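Local atomic coordinates of arginine kinase (Cydia pomonella granulosis virus, PDB entry 6VVG), a protein that probably phosphorylates proteins on serine or threonine as a viral kinase, known as PK-1, that binds adenine nucleotide and works as a side-to-side dimer. Residues 59-73 / 124-137. Numbering follows the deposited sequence.
Sequences LEFDVHILMRNNPNF and TLVTALNDLHKNNI
The turns after helix 59-66 pass segment 124-137 in reverse order, coming nearest where Asn72 meets Ala128 (CA to CA 6.4 Å) and Met67 meets Leu132. One hydrogen bond crosses, in the modelled conformer of Asp131, one of two: Asn70 ND2 gives to Asp131 OD2 (2.9 Å, 157° at the hydrogen), and OD2 sits close to the Asn70 amide plane and accepts through its anti lone pair. Asn70 carries CG away from its backbone N (chi1 -173°), which lets OD1 turn back onto Asn72 N (2.8 Å), an Asx turn; with both its ends bonded, the amide's rotation is fixed. Met67, bent at chi2 and chi3, slides past Asp131 and, in that same conformer, brings CE to 3.3 Å from OD2, while its CG covers the centre of one Phe73 face. The Phe73 edge meets Ala128 O in plane (CE1 to O 3.5 Å). This is the kinase alphaC helix and alphaC-beta4 loop of the N-lobe seated on the alphaE helix of the C-lobe, near the AMP pocket; Glu60 pairs with Lys49, as in the active kinase arrangement. Toward the start of helix 59-66, Ile137 CG2 meets Leu59 CD2 tip to tip (3.6 Å), and its CD1 presses tightly on Leu66 CD1 (3.5 Å). Leu66 CD1 also packs on the Asn135 amide, whose ND2 bonds to Leu132 O and to a water weakly linked to Leu66 O. At the far end Thr124 CG2 lies 3.2 Å from Asn72 ND2, which bonds to Leu156 O.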
# COMPACT_ATOMS: atom_id res chain seq x y z
N LEU A 59 2.90 3.10 2.62
CA LEU A 59 1.61 2.58 3.05
C LEU A 59 0.95 3.46 4.11
O LEU A 59 -0.27 3.38 4.29
CB LEU A 59 1.78 1.16 3.60
CG LEU A 59 0.57 0.23 3.47
CD1 LEU A 59 0.30 -0.08 2.01
CD2 LEU A 59 0.78 -1.05 4.27
N GLU A 60 1.73 4.29 4.81
CA GLU A 60 1.14 5.20 5.78
C GLU A 60 0.12 6.11 5.11
O GLU A 60 -0.93 6.43 5.70
CB GLU A 60 2.23 6.03 6.46
CG GLU A 60 1.73 6.96 7.55
CD GLU A 60 2.84 7.56 8.38
OE1 GLU A 60 4.03 7.33 8.05
OE2 GLU A 60 2.53 8.25 9.37
N PHE A 61 0.39 6.54 3.88
CA PHE A 61 -0.57 7.35 3.14
C PHE A 61 -1.85 6.57 2.88
O PHE A 61 -2.96 7.09 3.08
CB PHE A 61 0.07 7.81 1.82
CG PHE A 61 -0.87 8.57 0.92
CD1 PHE A 61 -1.34 9.82 1.27
CD2 PHE A 61 -1.29 8.02 -0.28
CE1 PHE A 61 -2.20 10.52 0.45
CE2 PHE A 61 -2.16 8.71 -1.11
CZ PHE A 61 -2.61 9.96 -0.74
N ASP A 62 -1.73 5.31 2.45
CA ASP A 62 -2.91 4.52 2.12
C ASP A 62 -3.84 4.37 3.31
O ASP A 62 -5.07 4.45 3.17
CB ASP A 62 -2.50 3.14 1.60
CG ASP A 62 -1.58 3.22 0.41
OD1 ASP A 62 -0.48 3.80 0.54
OD2 ASP A 62 -1.95 2.69 -0.67
N VAL A 63 -3.28 4.11 4.50
CA VAL A 63 -4.12 3.87 5.67
C VAL A 63 -5.00 5.09 5.94
O VAL A 63 -6.21 4.96 6.19
CB VAL A 63 -3.26 3.50 6.89
CG1 VAL A 63 -4.14 3.41 8.13
CG2 VAL A 63 -2.53 2.19 6.64
N HIS A 64 -4.41 6.28 5.91
CA HIS A 64 -5.21 7.49 6.08
C HIS A 64 -6.34 7.54 5.07
O HIS A 64 -7.51 7.74 5.43
CB HIS A 64 -4.33 8.74 5.94
CG HIS A 64 -3.37 8.95 7.06
ND1 HIS A 64 -3.73 9.54 8.25
CD2 HIS A 64 -2.05 8.67 7.17
CE1 HIS A 64 -2.68 9.60 9.05
NE2 HIS A 64 -1.65 9.08 8.42
N ILE A 65 -6.01 7.36 3.79
CA ILE A 65 -7.01 7.48 2.73
C ILE A 65 -8.06 6.38 2.86
O ILE A 65 -9.26 6.64 2.86
CB ILE A 65 -6.34 7.45 1.35
CG1 ILE A 65 -5.35 8.61 1.20
CG2 ILE A 65 -7.39 7.47 0.25
CD1 ILE A 65 -5.93 9.97 1.49
N LEU A 66 -7.60 5.13 2.94
CA LEU A 66 -8.54 4.01 2.97
C LEU A 66 -9.52 4.15 4.13
O LEU A 66 -10.70 3.80 4.00
CB LEU A 66 -7.77 2.70 3.08
CG LEU A 66 -7.04 2.23 1.83
CD1 LEU A 66 -6.19 0.99 2.14
CD2 LEU A 66 -8.02 1.94 0.71
N MET A 67 -9.06 4.67 5.27
CA MET A 67 -9.88 4.78 6.47
C MET A 67 -10.43 6.19 6.66
O MET A 67 -10.82 6.54 7.78
CB MET A 67 -9.07 4.36 7.69
CG MET A 67 -8.32 3.04 7.52
SD MET A 67 -9.36 1.72 6.86
CE MET A 67 -10.62 1.61 8.14
N ARG A 68 -10.51 6.98 5.59
CA ARG A 68 -10.95 8.36 5.72
C ARG A 68 -12.30 8.48 6.41
O ARG A 68 -12.52 9.38 7.22
CB ARG A 68 -11.02 9.01 4.33
N ASN A 69 -13.22 7.56 6.12
CA ASN A 69 -14.58 7.65 6.61
C ASN A 69 -14.83 6.81 7.86
O ASN A 69 -15.98 6.64 8.26
CB ASN A 69 -15.56 7.23 5.50
CG ASN A 69 -15.58 8.22 4.35
OD1 ASN A 69 -15.60 9.43 4.55
ND2 ASN A 69 -15.57 7.70 3.13
N ASN A 70 -13.77 6.29 8.48
CA ASN A 70 -13.90 5.54 9.72
C ASN A 70 -13.66 6.49 10.89
O ASN A 70 -12.60 7.13 10.94
CB ASN A 70 -12.91 4.39 9.77
CG ASN A 70 -13.11 3.49 10.98
OD1 ASN A 70 -12.90 3.91 12.11
ND2 ASN A 70 -13.54 2.26 10.73
N PRO A 71 -14.60 6.63 11.83
CA PRO A 71 -14.42 7.63 12.90
C PRO A 71 -13.27 7.33 13.85
O PRO A 71 -12.90 8.21 14.63
CB PRO A 71 -15.76 7.62 13.64
CG PRO A 71 -16.42 6.32 13.27
CD PRO A 71 -15.89 5.92 11.92
N ASN A 72 -12.69 6.13 13.81
CA ASN A 72 -11.63 5.76 14.75
C ASN A 72 -10.24 5.85 14.14
O ASN A 72 -9.26 5.44 14.78
CB ASN A 72 -11.89 4.35 15.28
CG ASN A 72 -13.25 4.23 15.94
OD1 ASN A 72 -14.14 3.54 15.44
ND2 ASN A 72 -13.42 4.90 17.07
N PHE A 73 -10.12 6.37 12.92
CA PHE A 73 -8.84 6.69 12.30
C PHE A 73 -8.76 8.20 12.10
O PHE A 73 -9.72 8.93 12.35
CB PHE A 73 -8.68 5.93 10.98
CG PHE A 73 -8.47 4.45 11.16
CD1 PHE A 73 -9.56 3.59 11.24
CD2 PHE A 73 -7.20 3.92 11.28
CE1 PHE A 73 -9.37 2.23 11.42
CE2 PHE A 73 -7.01 2.56 11.45
CZ PHE A 73 -8.10 1.71 11.53
N THR A 124 -14.27 -1.28 20.09
CA THR A 124 -13.96 -0.28 19.08
C THR A 124 -12.66 -0.61 18.36
O THR A 124 -12.57 -0.56 17.13
CB THR A 124 -13.90 1.10 19.72
OG1 THR A 124 -15.13 1.37 20.40
CG2 THR A 124 -13.64 2.18 18.67
N LEU A 125 -11.61 -0.93 19.13
CA LEU A 125 -10.31 -1.22 18.54
C LEU A 125 -10.39 -2.41 17.59
O LEU A 125 -9.87 -2.37 16.47
CB LEU A 125 -9.29 -1.49 19.64
CG LEU A 125 -7.89 -1.92 19.21
CD1 LEU A 125 -7.25 -0.86 18.33
CD2 LEU A 125 -7.03 -2.21 20.43
N VAL A 126 -11.04 -3.49 18.03
CA VAL A 126 -11.15 -4.69 17.20
C VAL A 126 -11.92 -4.37 15.93
O VAL A 126 -11.53 -4.77 14.82
CB VAL A 126 -11.82 -5.83 18.00
CG1 VAL A 126 -12.20 -6.98 17.08
CG2 VAL A 126 -10.90 -6.29 19.12
N THR A 127 -13.04 -3.65 16.07
CA THR A 127 -13.85 -3.30 14.91
C THR A 127 -13.06 -2.42 13.94
O THR A 127 -13.12 -2.62 12.72
CB THR A 127 -15.12 -2.58 15.36
OG1 THR A 127 -15.94 -3.50 16.10
CG2 THR A 127 -15.90 -2.05 14.17
N ALA A 128 -12.34 -1.43 14.47
CA ALA A 128 -11.57 -0.53 13.61
C ALA A 128 -10.47 -1.28 12.88
O ALA A 128 -10.29 -1.12 11.67
CB ALA A 128 -10.99 0.61 14.45
N LEU A 129 -9.70 -2.09 13.60
CA LEU A 129 -8.63 -2.84 12.96
C LEU A 129 -9.18 -3.81 11.93
O LEU A 129 -8.58 -4.01 10.86
CB LEU A 129 -7.80 -3.58 14.01
CG LEU A 129 -6.85 -2.71 14.83
CD1 LEU A 129 -6.20 -3.51 15.95
CD2 LEU A 129 -5.78 -2.07 13.95
N ASN A 130 -10.34 -4.42 12.21
CA ASN A 130 -10.96 -5.29 11.21
C ASN A 130 -11.28 -4.52 9.94
O ASN A 130 -11.04 -5.02 8.83
CB ASN A 130 -12.24 -5.93 11.77
CG ASN A 130 -12.80 -7.00 10.86
OD1 ASN A 130 -12.10 -7.95 10.50
ND2 ASN A 130 -14.06 -6.86 10.48
N ASP A 131 -11.84 -3.31 10.07
CA ASP A 131 -12.12 -2.49 8.91
C ASP A 131 -10.85 -2.25 8.08
O ASP A 131 -10.87 -2.36 6.86
CB ASP A 131 -12.75 -1.16 9.33
CG ASP A 131 -13.48 -0.47 8.20
OD1 ASP A 131 -13.80 -1.14 7.19
OD2 ASP A 131 -13.75 0.74 8.31
N LEU A 132 -9.75 -1.93 8.76
CA LEU A 132 -8.48 -1.79 8.05
C LEU A 132 -8.09 -3.09 7.36
O LEU A 132 -7.66 -3.08 6.20
CB LEU A 132 -7.39 -1.37 9.03
CG LEU A 132 -5.94 -1.41 8.55
CD1 LEU A 132 -5.78 -0.58 7.30
CD2 LEU A 132 -5.00 -0.92 9.65
N HIS A 133 -8.26 -4.22 8.05
CA HIS A 133 -7.82 -5.51 7.53
C HIS A 133 -8.56 -5.91 6.26
O HIS A 133 -8.01 -6.67 5.46
CB HIS A 133 -7.99 -6.57 8.61
CG HIS A 133 -7.06 -6.40 9.77
ND1 HIS A 133 -7.27 -6.99 11.00
CD2 HIS A 133 -5.90 -5.69 9.89
CE1 HIS A 133 -6.28 -6.67 11.82
NE2 HIS A 133 -5.44 -5.88 11.17
N LYS A 134 -9.78 -5.42 6.05
CA LYS A 134 -10.49 -5.73 4.82
C LYS A 134 -9.70 -5.31 3.58
O LYS A 134 -9.95 -5.82 2.49
CB LYS A 134 -11.86 -5.05 4.81
CG LYS A 134 -12.90 -5.64 5.77
CD LYS A 134 -14.21 -4.85 5.69
CE LYS A 134 -15.19 -5.24 6.79
NZ LYS A 134 -15.76 -4.04 7.48
N ASN A 135 -8.76 -4.37 3.73
CA ASN A 135 -7.90 -3.93 2.65
C ASN A 135 -6.64 -4.78 2.51
O ASN A 135 -5.79 -4.47 1.67
CB ASN A 135 -7.51 -2.46 2.86
CG ASN A 135 -8.71 -1.55 3.01
OD1 ASN A 135 -9.41 -1.26 2.04
ND2 ASN A 135 -8.96 -1.10 4.23
N ASN A 136 -6.52 -5.84 3.31
CA ASN A 136 -5.31 -6.67 3.35
C ASN A 136 -4.09 -5.83 3.76
O ASN A 136 -2.99 -5.98 3.23
CB ASN A 136 -5.07 -7.38 2.02
CG ASN A 136 -5.85 -8.69 1.93
OD1 ASN A 136 -6.60 -9.04 2.84
ND2 ASN A 136 -5.68 -9.41 0.83
N ILE A 137 -4.31 -4.95 4.73
CA ILE A 137 -3.25 -4.16 5.35
C ILE A 137 -3.34 -4.38 6.86
O ILE A 137 -4.44 -4.46 7.41
CB ILE A 137 -3.39 -2.66 5.02
CG1 ILE A 137 -3.26 -2.45 3.51
CG2 ILE A 137 -2.36 -1.85 5.77
CD1 ILE A 137 -3.51 -1.01 3.06
O HOH W 1 -11.30 0.53 4.25